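Local coordinates for protein 4-oxalocrotonate tautomerase (Thermus thermophilus, PDB 3ABF) that belongs to the tautomerase enzymes of the MIF clan, small beta-alpha-beta proteins, and assembles from six copies of one short chain, at residues 5-10 with 42-47. Residues are numbered along the deposited sequence; the frame is centred on the assembly and turned at random.
Sequences KVTLLE and ILYEVR. With SO4 (sulfate ion), chain G; SO4 (sulfate ion), chain I.
Val6 N donates to Ile42 O over 2.8 Å, one rung of a parallel ladder that pairs strand 5-9 with strand 42-46. Tyr44 bonds to the residues on either side of its partner Thr7: its N donates to Val6 O and its O accepts from Leu8 N. Leu8 O then receives Val46 N, and Glu10 N closes the series on Val46 O just beyond the strand.

Lys5 and Thr7 share one face of the sheet with Ile42 and Tyr44. Lys5 leaves its strand at CB and first approaches the other at CG, 4.0 Å from Ile42 O and near Tyr44 CB; CD then passes 3.4 Å from O4 of the chain I sulfate. A bend at chi3 (80°) turns CE toward both ions, which NZ bridges: Lys5 NZ donates to O4 of the chain I sulfate at 2.7 Å and to O1 and O3 of the chain G ion. Farther along this face, Thr7 OG1 meets the edge of the Tyr44 ring at CD1 (3.4 Å), while Val46 CG1 lies over one ring face, offset toward the rim.

On the reverse face Val6 CB rests against Leu43 CD2 at 3.8 Å, and Val6 also packs on Leu24 of helix 14-31, which links the two strands in a beta-alpha-beta unit. Near the end of the ladder a water donates to both Leu9 O and Glu45 OE2, joining the two segments. Glu10 pairs with Arg47 of a neighbouring subunit; Glu45 OE1 bonds to Gln50 of that subunit and forms a salt bridge with Lys17, which probably offsets the carboxylates' mutual repulsion. Backbone bonds thus hold the strands together, whereas in this crystal the lysine charge meets sulfates, probably from the crystallisation liquor, that are shared with Lys5 of other subunits and probably balance it.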
loop_
_atom_site.group_PDB
_atom_site.type_symbol
_atom_site.label_atom_id
_atom_site.label_comp_id
_atom_site.label_asym_id
_atom_site.label_seq_id
_atom_site.Cartn_x
_atom_site.Cartn_y
_atom_site.Cartn_z
ATOM N N LYS A 5 5.482 -5.396 6.052
ATOM C CA LYS A 5 4.405 -4.567 6.575
ATOM C C LYS A 5 3.390 -5.511 7.174
ATOM O O LYS A 5 2.920 -6.429 6.507
ATOM C CB LYS A 5 3.738 -3.720 5.472
ATOM C CG LYS A 5 2.750 -2.738 6.070
ATOM C CD LYS A 5 2.214 -1.703 5.085
ATOM C CE LYS A 5 1.115 -2.282 4.229
ATOM N NZ LYS A 5 0.375 -1.199 3.517
ATOM N N VAL A 6 3.075 -5.307 8.446
ATOM C CA VAL A 6 2.110 -6.156 9.129
ATOM C C VAL A 6 0.824 -5.381 9.346
ATOM O O VAL A 6 0.828 -4.343 10.003
ATOM C CB VAL A 6 2.625 -6.593 10.520
ATOM C CG1 VAL A 6 1.644 -7.584 11.159
ATOM C CG2 VAL A 6 4.035 -7.188 10.396
ATOM N N THR A 7 -0.275 -5.871 8.791
ATOM C CA THR A 7 -1.548 -5.199 8.990
ATOM C C THR A 7 -2.281 -5.988 10.062
ATOM O O THR A 7 -2.496 -7.188 9.918
ATOM C CB THR A 7 -2.361 -5.151 7.691
ATOM O OG1 THR A 7 -1.614 -4.437 6.699
ATOM C CG2 THR A 7 -3.684 -4.435 7.909
ATOM N N LEU A 8 -2.621 -5.313 11.161
ATOM C CA LEU A 8 -3.321 -5.950 12.274
ATOM C C LEU A 8 -4.117 -4.913 13.051
ATOM O O LEU A 8 -3.887 -3.717 12.908
ATOM C CB LEU A 8 -2.321 -6.624 13.221
ATOM C CG LEU A 8 -1.408 -5.718 14.060
ATOM C CD1 LEU A 8 -0.562 -6.588 14.969
ATOM C CD2 LEU A 8 -0.511 -4.858 13.173
ATOM N N LEU A 9 -5.050 -5.372 13.879
ATOM C CA LEU A 9 -5.864 -4.459 14.665
ATOM C C LEU A 9 -5.009 -3.801 15.725
ATOM O O LEU A 9 -4.125 -4.440 16.305
ATOM C CB LEU A 9 -7.026 -5.203 15.327
ATOM C CG LEU A 9 -8.171 -5.660 14.414
ATOM C CD1 LEU A 9 -9.129 -6.534 15.212
ATOM C CD2 LEU A 9 -8.907 -4.446 13.845
ATOM N N GLU A 10 -5.290 -2.523 15.980
ATOM C CA GLU A 10 -4.565 -1.748 16.969
ATOM C C GLU A 10 -4.839 -2.304 18.368
ATOM O O GLU A 10 -5.891 -2.892 18.606
ATOM C CB GLU A 10 -5.006 -0.280 16.890
ATOM C CG GLU A 10 -4.153 0.675 17.708
ATOM C CD GLU A 10 -4.358 2.139 17.319
ATOM O OE1 GLU A 10 -3.692 3.003 17.919
ATOM O OE2 GLU A 10 -5.177 2.431 16.415
ATOM N N ILE A 42 7.133 -2.602 9.523
ATOM C CA ILE A 42 6.191 -1.524 9.760
ATOM C C ILE A 42 4.916 -2.166 10.262
ATOM O O ILE A 42 4.410 -3.130 9.661
ATOM C CB ILE A 42 5.876 -0.743 8.462
ATOM C CG1 ILE A 42 7.129 -0.020 7.968
ATOM C CG2 ILE A 42 4.742 0.259 8.726
ATOM C CD1 ILE A 42 6.948 0.678 6.615
ATOM N N LEU A 43 4.400 -1.643 11.366
ATOM C CA LEU A 43 3.168 -2.159 11.911
ATOM C C LEU A 43 2.078 -1.188 11.503
ATOM O O LEU A 43 2.040 -0.038 11.957
ATOM C CB LEU A 43 3.249 -2.280 13.443
ATOM C CG LEU A 43 4.377 -3.181 13.970
ATOM C CD1 LEU A 43 4.277 -3.321 15.483
ATOM C CD2 LEU A 43 4.271 -4.558 13.334
ATOM N N TYR A 44 1.229 -1.643 10.597
ATOM C CA TYR A 44 0.107 -0.844 10.121
ATOM C C TYR A 44 -1.075 -1.293 10.971
ATOM O O TYR A 44 -1.722 -2.278 10.660
ATOM C CB TYR A 44 -0.166 -1.152 8.654
ATOM C CG TYR A 44 -1.416 -0.499 8.107
ATOM C CD1 TYR A 44 -2.118 -1.084 7.050
ATOM C CD2 TYR A 44 -1.920 0.676 8.659
ATOM C CE1 TYR A 44 -3.287 -0.521 6.564
ATOM C CE2 TYR A 44 -3.108 1.248 8.175
ATOM C CZ TYR A 44 -3.779 0.641 7.130
ATOM O OH TYR A 44 -4.955 1.177 6.644
ATOM N N GLU A 45 -1.333 -0.566 12.054
ATOM C CA GLU A 45 -2.411 -0.908 12.965
ATOM C C GLU A 45 -3.699 -0.227 12.533
ATOM O O GLU A 45 -3.763 1.009 12.404
ATOM C CB GLU A 45 -2.037 -0.485 14.391
ATOM C CG GLU A 45 -0.820 -1.220 14.946
ATOM C CD GLU A 45 -0.427 -0.733 16.329
ATOM O OE1 GLU A 45 0.323 0.263 16.438
ATOM O OE2 GLU A 45 -0.890 -1.340 17.314
ATOM N N VAL A 46 -4.728 -1.028 12.315
ATOM C CA VAL A 46 -5.996 -0.478 11.870
ATOM C C VAL A 46 -7.024 -0.520 12.984
ATOM O O VAL A 46 -7.022 -1.420 13.824
ATOM C CB VAL A 46 -6.517 -1.219 10.627
ATOM C CG1 VAL A 46 -5.420 -1.267 9.570
ATOM C CG2 VAL A 46 -6.956 -2.610 10.987
ATOM N N ARG A 47 -7.892 0.479 12.998
ATOM C CA ARG A 47 -8.908 0.548 14.022
ATOM C C ARG A 47 -10.070 -0.354 13.662
ATOM O O ARG A 47 -10.248 -0.717 12.510
ATOM C CB ARG A 47 -9.346 2.002 14.219
ATOM C CG ARG A 47 -8.160 2.886 14.650
ATOM C CD ARG A 47 -8.625 4.116 15.398
ATOM N NE ARG A 47 -9.286 5.072 14.515
ATOM C CZ ARG A 47 -8.641 5.912 13.711
ATOM N NH1 ARG A 47 -9.328 6.749 12.942
ATOM N NH2 ARG A 47 -7.309 5.915 13.681
HETATM S S SO4 G . -1.684 -2.703 1.042
HETATM O O1 SO4 G . -1.832 -1.398 1.706
HETATM O O2 SO4 G . -1.701 -2.539 -0.421
HETATM O O3 SO4 G . -0.403 -3.300 1.452
HETATM O O4 SO4 G . -2.787 -3.587 1.455
HETATM S S SO4 I . 3.007 0.299 1.194
HETATM O O1 SO4 I . 3.878 1.459 1.003
HETATM O O2 SO4 I . 2.051 0.220 0.081
HETATM O O3 SO4 I . 3.806 -0.932 1.225
HETATM O O4 SO4 I . 2.287 0.453 2.471
HETATM O O HOH W 1 -1.807 -3.847 17.508
#